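PDB 4GPV: putative cell adhesion protein, which probably serves as a fimbrial (pilus) subunit of the FimA type, assembling into surface fibres that help the bacterium adhere. Local coordinates for residues 292-295 / 296-299; 281-285 / 286-290; 238-241 / 242-246. One frame throughout, in Å; residues are numbered along the deposited sequence. Where two conformers were deposited one is given.

How the contacts relate
All three contacts belong to the C-terminal FimA-like region, whose clan is that of transthyretin. Contacts 2 and 1 follow each other where the loop between strand 274-283, in one beta sheet, and strand 297-306, in the other, meets those strands. Their centres are about 13 Å apart and they touch: Ile293 CD1 packs 3.3 Å from Phe284 CD1, and the methyl of Thr292 lies against the backbone around Thr285. Contact 3 comes earlier in the chain, wholly within the loop before strand 247-251, and is separate: its centre is about 23 Å from that of contact 1 and about 22 Å from that of contact 2.

Contact 1 (292-295 / 296-299); sequences TIEP and GKSY
The hydroxyl of Tyr299 sits against the backbone of Glu294, whose N donates to Tyr299 OH over 2.9 Å at an N-H...O angle of 153°. The same hydroxyl gives its proton to a water in the plane of the ring at the edge, 2.6 Å from OH. That water donates in turn to Glu294 OE2 at 2.9 Å and, less closely, to the carbonyl oxygen of Thr292. Tyrosine suits the place because one oxygen can accept from an amide and donate to a water while one face of the ring packs on Ile293. Over that face lies Ile293 CD1, 4.1 Å from the centroid of the Tyr299 ring, in a CH-pi contact displaced toward the rim. The ring reaches back to the turn because CG of Tyr299 stands beside its own backbone N, opposite the carbonyl carbon (chi1 -59°).

On another flank Glu294 and Lys297 run side by side in the same direction. Lys297 NZ meets Glu294 OE2 at 2.9 Å in a salt bridge, arriving on the syn side but 33° out of the carboxylate plane. OE2 is thus shared between the ammonium group and the water.

The type II beta turn from Glu294 to Lys297 sets these groups together, although its closing bond, from Lys297 N to Glu294 O, is weak. Pro295 fits its second position and Gly296 the third, where phi is positive and a beta carbon would run into Pro295 O. The turn is tied to its surroundings by Gly296, which bonds to the backbones of Ala157 and Trp338. The chemistry implies that the salt bridge, the Tyr299 hydroxyl and the water probably add to the hold on a weakly closed turn, beside these backbone bonds to neighbouring strands.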
ATOM      1  N   THR A 292       3.287 -12.576  -1.283  1.00 20.19           N
ATOM      2  CA  THR A 292       2.312 -11.951  -0.406  1.00 19.95           C
ATOM      3  C   THR A 292       2.577 -10.446  -0.545  1.00 21.78           C
ATOM      4  O   THR A 292       3.453 -10.053  -1.333  1.00 23.22           O
ATOM      5  CB  THR A 292       2.346 -12.502   1.023  1.00 21.50           C
ATOM      6  OG1 THR A 292       3.647 -12.276   1.563  1.00 20.93           O
ATOM      7  CG2 THR A 292       2.003 -13.994   1.083  1.00 19.55           C
ATOM      8  N   ILE A 293       1.856  -9.587   0.172  1.00 16.64           N
ATOM      9  CA  ILE A 293       2.079  -8.155  -0.035  1.00 15.87           C
ATOM     10  C   ILE A 293       2.993  -7.609   1.035  1.00 18.95           C
ATOM     11  O   ILE A 293       2.692  -7.719   2.216  1.00 18.81           O
ATOM     12  CB  ILE A 293       0.733  -7.373  -0.052  1.00 18.80           C
ATOM     13  CG1 ILE A 293      -0.230  -7.862  -1.157  1.00 18.33           C
ATOM     14  CG2 ILE A 293       0.945  -5.859  -0.088  1.00 19.08           C
ATOM     15  CD1 ILE A 293       0.265  -7.667  -2.628  1.00 25.29           C
ATOM     16  N   GLU A 294       4.080  -6.945   0.607  1.00 18.94           N
ATOM     17  CA  GLU A 294       5.037  -6.308   1.509  1.00 20.66           C
ATOM     18  C   GLU A 294       5.045  -4.812   1.306  1.00 22.54           C
ATOM     19  O   GLU A 294       4.955  -4.377   0.156  1.00 20.64           O
ATOM     20  CB  GLU A 294       6.459  -6.800   1.221  1.00 22.60           C
ATOM     21  CG  GLU A 294       6.732  -8.262   1.457  1.00 33.15           C
ATOM     22  CD  GLU A 294       8.205  -8.498   1.204  1.00 49.03           C
ATOM     23  OE1 GLU A 294       9.039  -7.976   1.983  1.00 41.31           O
ATOM     24  OE2 GLU A 294       8.524  -9.062   0.136  1.00 43.80           O
ATOM     25  N   PRO A 295       5.250  -4.012   2.369  1.00 19.45           N
ATOM     26  CA  PRO A 295       5.387  -2.562   2.173  1.00 18.86           C
ATOM     27  C   PRO A 295       6.605  -2.263   1.329  1.00 21.50           C
ATOM     28  O   PRO A 295       7.563  -3.040   1.359  1.00 20.41           O
ATOM     29  CB  PRO A 295       5.621  -2.005   3.592  1.00 21.14           C
ATOM     30  CG  PRO A 295       5.526  -3.123   4.499  1.00 26.86           C
ATOM     31  CD  PRO A 295       5.404  -4.404   3.788  1.00 22.26           C
ATOM     32  N   GLY A 296       6.571  -1.176   0.571  1.00 20.58           N
ATOM     33  CA  GLY A 296       7.739  -0.775  -0.212  1.00 20.40           C
ATOM     34  C   GLY A 296       8.024  -1.654  -1.412  1.00 22.03           C
ATOM     35  O   GLY A 296       9.147  -1.648  -1.926  1.00 21.88           O
ATOM     36  N   LYS A 297       7.030  -2.429  -1.853  1.00 17.91           N
ATOM     37  CA  LYS A 297       7.175  -3.244  -3.075  1.00 17.11           C
ATOM     38  C   LYS A 297       6.112  -2.818  -4.060  1.00 18.74           C
ATOM     39  O   LYS A 297       5.016  -2.387  -3.671  1.00 19.48           O
ATOM     40  CB  LYS A 297       7.054  -4.751  -2.761  1.00 19.86           C
ATOM     41  CG  LYS A 297       8.191  -5.263  -1.868  1.00 31.34           C
ATOM     42  CD  LYS A 297       9.140  -6.189  -2.596  1.00 45.68           C
ATOM     43  CE  LYS A 297      10.266  -6.616  -1.677  1.00 60.17           C
ATOM     44  NZ  LYS A 297      10.506  -8.083  -1.714  1.00 74.70           N
ATOM     45  N   SER A 298       6.423  -2.973  -5.342  1.00 18.10           N
ATOM     46  CA  SER A 298       5.561  -2.597  -6.440  1.00 17.99           C
ATOM     47  C   SER A 298       5.292  -3.868  -7.254  1.00 21.02           C
ATOM     48  O   SER A 298       6.223  -4.446  -7.793  1.00 21.82           O
ATOM     49  CB  SER A 298       6.255  -1.513  -7.271  1.00 20.58           C
ATOM     50  OG  SER A 298       5.536  -1.219  -8.464  1.00 23.35           O
ATOM     51  N   TYR A 299       4.030  -4.332  -7.283  1.00 17.90           N
ATOM     52  CA  TYR A 299       3.672  -5.586  -7.952  1.00 17.32           C
ATOM     53  C   TYR A 299       3.029  -5.299  -9.276  1.00 21.17           C
ATOM     54  O   TYR A 299       2.110  -4.481  -9.357  1.00 21.69           O
ATOM     55  CB  TYR A 299       2.677  -6.415  -7.083  1.00 17.64           C
ATOM     56  CG  TYR A 299       3.261  -6.746  -5.724  1.00 17.19           C
ATOM     57  CD1 TYR A 299       3.165  -5.846  -4.667  1.00 18.45           C
ATOM     58  CD2 TYR A 299       4.004  -7.908  -5.527  1.00 18.55           C
ATOM     59  CE1 TYR A 299       3.753  -6.114  -3.433  1.00 19.30           C
ATOM     60  CE2 TYR A 299       4.591  -8.190  -4.287  1.00 19.00           C
ATOM     61  CZ  TYR A 299       4.466  -7.280  -3.247  1.00 24.57           C
ATOM     62  OH  TYR A 299       5.080  -7.470  -2.036  1.00 23.39           O
TER
HETATM   63  O   HOH W   1       6.476  -9.715  -1.855  1.00 29.40           O

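Contact 2 (281-285 / 286-290); sequences PILFT and NTDAR
An inverse gamma turn centred on Phe284, where the chain leaves strand 274-283, lets Asp288 and Ala289 fold back onto Leu283, both of whose backbone polar atoms are met. Leu283 N donates to Asp288 OD2 over 2.9 Å, nearly straight at 162°, reaching the carboxylate on its anti side and somewhat out of its plane. Leu283 O receives Ala289 N at 3.1 Å. The carboxylate probably stands in for a neighbouring strand's carbonyl, which suits aspartate, short enough to bend back with CG anti to its backbone N (chi1 -162°). Ile282 CD1 lies against the Asp288 carboxylate, 3.3 Å from OD2.

Thr285 holds the next step. Its OG1 accepts from Asp288 N at 3.0 Å and also meets a water at 2.7 Å from OG1, while Thr285 O takes Arg290 N at 2.9 Å and, weakly, Asp288 N. Inside, Ala289 CB touches Ile282 CG1 at 4.0 Å and Phe284 CD1 at 4.1 Å; alanine fits here because a methyl is enough to meet both. Val333 of strand 329-343 also touches Ile282, Phe284 and Ala289, placing this side of the turn against the core.

The arrangement is thus an inverse gamma turn at Phe284, followed by a loop in which Thr285 accepts from Asp288 N through its hydroxyl and from Arg290 N through its carbonyl.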
ATOM      1  N   PRO A 281      -9.360 -13.853 -10.965  1.00 22.07           N
ATOM      2  CA  PRO A 281      -8.578 -13.364  -9.821  1.00 20.76           C
ATOM      3  C   PRO A 281      -7.134 -13.864  -9.707  1.00 24.32           C
ATOM      4  O   PRO A 281      -6.741 -14.854 -10.339  1.00 22.09           O
ATOM      5  CB  PRO A 281      -9.375 -13.931  -8.655  1.00 21.95           C
ATOM      6  CG  PRO A 281      -9.926 -15.245  -9.188  1.00 27.81           C
ATOM      7  CD  PRO A 281      -9.926 -15.188 -10.682  1.00 24.26           C
ATOM      8  N   ILE A 282      -6.386 -13.195  -8.826  1.00 21.63           N
ATOM      9  CA  ILE A 282      -5.054 -13.607  -8.416  1.00 22.59           C
ATOM     10  C   ILE A 282      -4.945 -13.419  -6.909  1.00 22.84           C
ATOM     11  O   ILE A 282      -5.164 -12.315  -6.402  1.00 20.48           O
ATOM     12  CB  ILE A 282      -3.872 -12.968  -9.194  1.00 27.57           C
ATOM     13  CG1 ILE A 282      -2.528 -13.718  -8.893  1.00 29.86           C
ATOM     14  CG2 ILE A 282      -3.741 -11.494  -8.963  1.00 27.05           C
ATOM     15  CD1 ILE A 282      -2.510 -15.349  -9.286  1.00 35.66           C
ATOM     16  N   LEU A 283      -4.628 -14.512  -6.193  1.00 21.15           N
ATOM     17  CA  LEU A 283      -4.454 -14.480  -4.736  1.00 21.62           C
ATOM     18  C   LEU A 283      -3.017 -14.184  -4.423  1.00 22.52           C
ATOM     19  O   LEU A 283      -2.141 -14.857  -4.968  1.00 19.87           O
ATOM     20  CB  LEU A 283      -4.844 -15.831  -4.091  1.00 23.27           C
ATOM     21  CG  LEU A 283      -6.302 -16.054  -3.744  1.00 31.24           C
ATOM     22  CD1 LEU A 283      -7.102 -16.224  -4.976  1.00 33.01           C
ATOM     23  CD2 LEU A 283      -6.444 -17.304  -2.923  1.00 37.57           C
ATOM     24  N   PHE A 284      -2.770 -13.214  -3.533  1.00 17.45           N
ATOM     25  CA  PHE A 284      -1.413 -12.869  -3.094  1.00 17.88           C
ATOM     26  C   PHE A 284      -1.046 -13.788  -1.931  1.00 19.98           C
ATOM     27  O   PHE A 284      -1.034 -13.385  -0.747  1.00 18.35           O
ATOM     28  CB  PHE A 284      -1.287 -11.395  -2.715  1.00 18.42           C
ATOM     29  CG  PHE A 284      -1.227 -10.537  -3.952  1.00 20.14           C
ATOM     30  CD1 PHE A 284      -0.022 -10.342  -4.622  1.00 24.80           C
ATOM     31  CD2 PHE A 284      -2.384  -9.981  -4.487  1.00 21.61           C
ATOM     32  CE1 PHE A 284       0.032  -9.558  -5.783  1.00 26.33           C
ATOM     33  CE2 PHE A 284      -2.326  -9.178  -5.643  1.00 25.52           C
ATOM     34  CZ  PHE A 284      -1.124  -9.002  -6.290  1.00 24.61           C
ATOM     35  N   THR A 285      -0.785 -15.043  -2.295  1.00 19.16           N
ATOM     36  CA  THR A 285      -0.317 -16.110  -1.402  1.00 19.55           C
ATOM     37  C   THR A 285       0.973 -16.689  -1.969  1.00 26.40           C
ATOM     38  O   THR A 285       1.229 -16.592  -3.171  1.00 21.79           O
ATOM     39  CB  THR A 285      -1.355 -17.262  -1.309  1.00 27.55           C
ATOM     40  OG1 THR A 285      -1.544 -17.842  -2.607  1.00 26.37           O
ATOM     41  CG2 THR A 285      -2.667 -16.827  -0.711  1.00 29.18           C
ATOM     42  N   ASN A 286       1.722 -17.402  -1.124  1.00 24.21           N
ATOM     43  CA  ASN A 286       2.923 -18.094  -1.594  1.00 25.69           C
ATOM     44  C   ASN A 286       2.646 -19.181  -2.644  1.00 29.24           C
ATOM     45  O   ASN A 286       3.540 -19.466  -3.423  1.00 32.65           O
ATOM     46  CB  ASN A 286       3.636 -18.733  -0.402  1.00 28.11           C
ATOM     47  CG  ASN A 286       4.390 -17.707   0.382  1.00 38.64           C
ATOM     48  OD1 ASN A 286       4.745 -16.629  -0.120  1.00 36.62           O
ATOM     49  ND2 ASN A 286       4.633 -18.012   1.643  1.00 46.45           N
ATOM     50  N   THR A 287       1.448 -19.790  -2.664  1.00 25.11           N
ATOM     51  CA  THR A 287       1.134 -20.874  -3.604  1.00 27.57           C
ATOM     52  C   THR A 287       0.460 -20.389  -4.893  1.00 33.81           C
ATOM     53  O   THR A 287       0.516 -21.115  -5.879  1.00 34.88           O
ATOM     54  CB  THR A 287       0.258 -21.969  -2.949  1.00 41.60           C
ATOM     55  OG1 THR A 287      -0.957 -21.388  -2.479  1.00 47.01           O
ATOM     56  CG2 THR A 287       0.965 -22.676  -1.809  1.00 42.77           C
ATOM     57  N   ASP A 288      -0.163 -19.186  -4.912  1.00 28.32           N
ATOM     58  CA  ASP A 288      -0.837 -18.725  -6.142  1.00 28.33           C
ATOM     59  C   ASP A 288       0.049 -17.702  -6.853  1.00 30.20           C
ATOM     60  O   ASP A 288       0.747 -18.072  -7.803  1.00 30.79           O
ATOM     61  CB  ASP A 288      -2.254 -18.183  -5.858  1.00 30.63           C
ATOM     62  CG  ASP A 288      -3.158 -18.084  -7.080  1.00 51.38           C
ATOM     63  OD1 ASP A 288      -2.947 -18.858  -8.040  1.00 56.58           O
ATOM     64  OD2 ASP A 288      -4.111 -17.248  -7.060  1.00 57.14           O
ATOM     65  N   ALA A 289       0.069 -16.452  -6.379  1.00 25.69           N
ATOM     66  CA  ALA A 289       0.923 -15.411  -6.965  1.00 23.20           C
ATOM     67  C   ALA A 289       2.398 -15.674  -6.724  1.00 25.85           C
ATOM     68  O   ALA A 289       3.220 -15.121  -7.453  1.00 25.01           O
ATOM     69  CB  ALA A 289       0.562 -14.056  -6.369  1.00 23.46           C
ATOM     70  N   ARG A 290       2.744 -16.484  -5.676  1.00 24.15           N
ATOM     71  CA  ARG A 290       4.117 -16.770  -5.220  0.50 24.28           C
ATOM     72  C   ARG A 290       4.681 -15.503  -4.551  1.00 24.67           C
ATOM     73  O   ARG A 290       5.894 -15.324  -4.414  1.00 23.51           O
ATOM     74  CB  ARG A 290       5.052 -17.317  -6.334  0.50 27.67           C
ATOM     75  CG  ARG A 290       4.506 -18.539  -7.086  0.50 35.43           C
ATOM     76  CD  ARG A 290       4.916 -19.852  -6.446  0.50 48.72           C
ATOM     77  NE  ARG A 290       3.940 -20.911  -6.711  0.50 57.01           N
ATOM     78  CZ  ARG A 290       3.804 -22.014  -5.979  0.50 65.72           C
ATOM     79  NH1 ARG A 290       4.576 -22.213  -4.916  0.50 49.43           N
ATOM     80  NH2 ARG A 290       2.893 -22.923  -6.300  0.50 49.81           N
TER
HETATM   81  O   HOH W   2      -3.575 -19.530  -3.119  1.00 45.94           O

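Contact 3 (238-241 / 242-246); sequences TINA and GSTVF
Asn240 OD1 is gripped by three donors: Thr244 N at 2.9 Å, Thr244 OG1 at 3.2 Å, and a water at 3.1 Å from OD1. The backbone N-H comes in tilted 17° from the carbonyl plane, whereas the hydroxyl sits well above it. The other half of the amide works too, since Asn240 ND2 donates to Thr244 O over 3.0 Å, in the carbonyl plane and on a lone pair, and also to Val164 O of strand 146-169. A first torsion of -170° swings the Asn240 amide away from its own N and over to Thr244, and these bonds fix which end is oxygen. An alanine here would remove the amide, and Thr244 N and Thr244 O would probably lose these partners, leaving the far limb of the loop freer to move. Asparagine also tolerates the positive phi of this position.

Ser243 N closes the turn on Asn240 O at 3.0 Å, and Ser243 OG reaches Lys165 NZ. Just upstream, Thr238 OG1 accepts from Asn240 N. The result is an ST turn leading into a type I beta turn from Asn240 to Ser243, braced by a side-chain amide in a surface loop beside strand 146-169.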
ATOM      1  N   THR A 238      -8.368  -4.784 -24.287  1.00 28.27           N
ATOM      2  CA  THR A 238      -8.054  -5.229 -25.654  1.00 28.96           C
ATOM      3  C   THR A 238      -6.958  -6.315 -25.585  1.00 29.27           C
ATOM      4  O   THR A 238      -6.506  -6.675 -24.487  1.00 27.66           O
ATOM      5  CB  THR A 238      -7.601  -4.037 -26.537  1.00 36.78           C
ATOM      6  OG1 THR A 238      -6.287  -3.616 -26.153  1.00 34.20           O
ATOM      7  CG2 THR A 238      -8.575  -2.846 -26.518  1.00 40.81           C
ATOM      8  N   ILE A 239      -6.464  -6.762 -26.759  1.00 27.63           N
ATOM      9  CA  ILE A 239      -5.341  -7.707 -26.835  1.00 27.67           C
ATOM     10  C   ILE A 239      -4.136  -7.100 -26.119  1.00 29.36           C
ATOM     11  O   ILE A 239      -3.293  -7.829 -25.603  1.00 29.43           O
ATOM     12  CB  ILE A 239      -5.014  -8.075 -28.312  1.00 30.87           C
ATOM     13  CG1 ILE A 239      -4.753  -6.794 -29.191  1.00 32.12           C
ATOM     14  CG2 ILE A 239      -6.151  -8.955 -28.890  1.00 31.11           C
ATOM     15  CD1 ILE A 239      -3.879  -7.005 -30.496  1.00 34.08           C
ATOM     16  N   ASN A 240      -4.074  -5.749 -26.089  1.00 26.29           N
ATOM     17  CA  ASN A 240      -3.086  -4.952 -25.386  1.00 23.58           C
ATOM     18  C   ASN A 240      -1.654  -5.446 -25.658  1.00 30.47           C
ATOM     19  O   ASN A 240      -0.920  -5.806 -24.719  1.00 28.35           O
ATOM     20  CB  ASN A 240      -3.402  -4.951 -23.877  1.00 24.20           C
ATOM     21  CG  ASN A 240      -2.604  -3.990 -23.057  1.00 26.58           C
ATOM     22  OD1 ASN A 240      -1.904  -3.097 -23.596  1.00 27.31           O
ATOM     23  ND2 ASN A 240      -2.677  -4.156 -21.719  1.00 24.05           N
ATOM     24  N   ALA A 241      -1.274  -5.482 -26.952  1.00 31.02           N
ATOM     25  CA  ALA A 241       0.054  -5.921 -27.396  1.00 32.51           C
ATOM     26  C   ALA A 241       1.182  -5.109 -26.733  1.00 36.65           C
ATOM     27  O   ALA A 241       2.268  -5.646 -26.537  1.00 36.95           O
ATOM     28  CB  ALA A 241       0.170  -5.821 -28.902  1.00 35.12           C
ATOM     29  N   GLY A 242       0.902  -3.848 -26.388  1.00 32.25           N
ATOM     30  CA  GLY A 242       1.845  -2.946 -25.739  1.00 30.97           C
ATOM     31  C   GLY A 242       1.987  -3.099 -24.231  1.00 31.87           C
ATOM     32  O   GLY A 242       2.825  -2.428 -23.655  1.00 32.97           O
ATOM     33  N   SER A 243       1.166  -3.963 -23.576  1.00 26.50           N
ATOM     34  CA  SER A 243       1.193  -4.224 -22.119  1.00 24.89           C
ATOM     35  C   SER A 243       0.973  -2.940 -21.315  1.00 28.67           C
ATOM     36  O   SER A 243       1.620  -2.733 -20.285  1.00 29.28           O
ATOM     37  CB  SER A 243       2.508  -4.890 -21.692  1.00 28.44           C
ATOM     38  OG  SER A 243       2.710  -6.117 -22.379  1.00 35.96           O
ATOM     39  N   THR A 244       0.033  -2.097 -21.760  1.00 27.00           N
ATOM     40  CA  THR A 244      -0.286  -0.881 -21.003  1.00 27.21           C
ATOM     41  C   THR A 244      -1.019  -1.261 -19.687  1.00 28.36           C
ATOM     42  O   THR A 244      -1.795  -2.233 -19.645  1.00 26.93           O
ATOM     43  CB  THR A 244      -1.094   0.114 -21.839  1.00 36.04           C
ATOM     44  OG1 THR A 244      -2.422  -0.367 -21.995  1.00 38.06           O
ATOM     45  CG2 THR A 244      -0.468   0.396 -23.196  1.00 37.13           C
ATOM     46  N   VAL A 245      -0.812  -0.450 -18.644  1.00 25.26           N
ATOM     47  CA  VAL A 245      -1.401  -0.672 -17.326  1.00 23.81           C
ATOM     48  C   VAL A 245      -2.832  -0.109 -17.315  1.00 27.00           C
ATOM     49  O   VAL A 245      -3.054   1.042 -17.721  1.00 29.85           O
ATOM     50  CB  VAL A 245      -0.495  -0.024 -16.233  1.00 27.13           C
ATOM     51  CG1 VAL A 245      -1.184   0.021 -14.866  1.00 25.73           C
ATOM     52  CG2 VAL A 245       0.860  -0.728 -16.140  1.00 27.37           C
ATOM     53  N   PHE A 246      -3.789  -0.900 -16.821  1.00 21.04           N
ATOM     54  CA  PHE A 246      -5.179  -0.452 -16.730  1.00 20.64           C
ATOM     55  C   PHE A 246      -5.395   0.451 -15.507  1.00 21.71           C
ATOM     56  O   PHE A 246      -6.081   1.475 -15.595  1.00 23.03           O
ATOM     57  CB  PHE A 246      -6.142  -1.655 -16.651  1.00 20.72           C
ATOM     58  CG  PHE A 246      -7.570  -1.224 -16.378  1.00 22.39           C
ATOM     59  CD1 PHE A 246      -8.309  -0.536 -17.349  1.00 25.26           C
ATOM     60  CD2 PHE A 246      -8.166  -1.465 -15.145  1.00 22.86           C
ATOM     61  CE1 PHE A 246      -9.623  -0.115 -17.090  1.00 25.85           C
ATOM     62  CE2 PHE A 246      -9.470  -1.004 -14.878  1.00 25.54           C
ATOM     63  CZ  PHE A 246     -10.186  -0.338 -15.855  1.00 24.46           C
TER
HETATM   64  O   HOH W   3      -1.365  -1.917 -26.430  1.00 40.45           O
HETATM   65  O   HOH W   4       1.954  -7.513 -24.746  1.00 50.23           O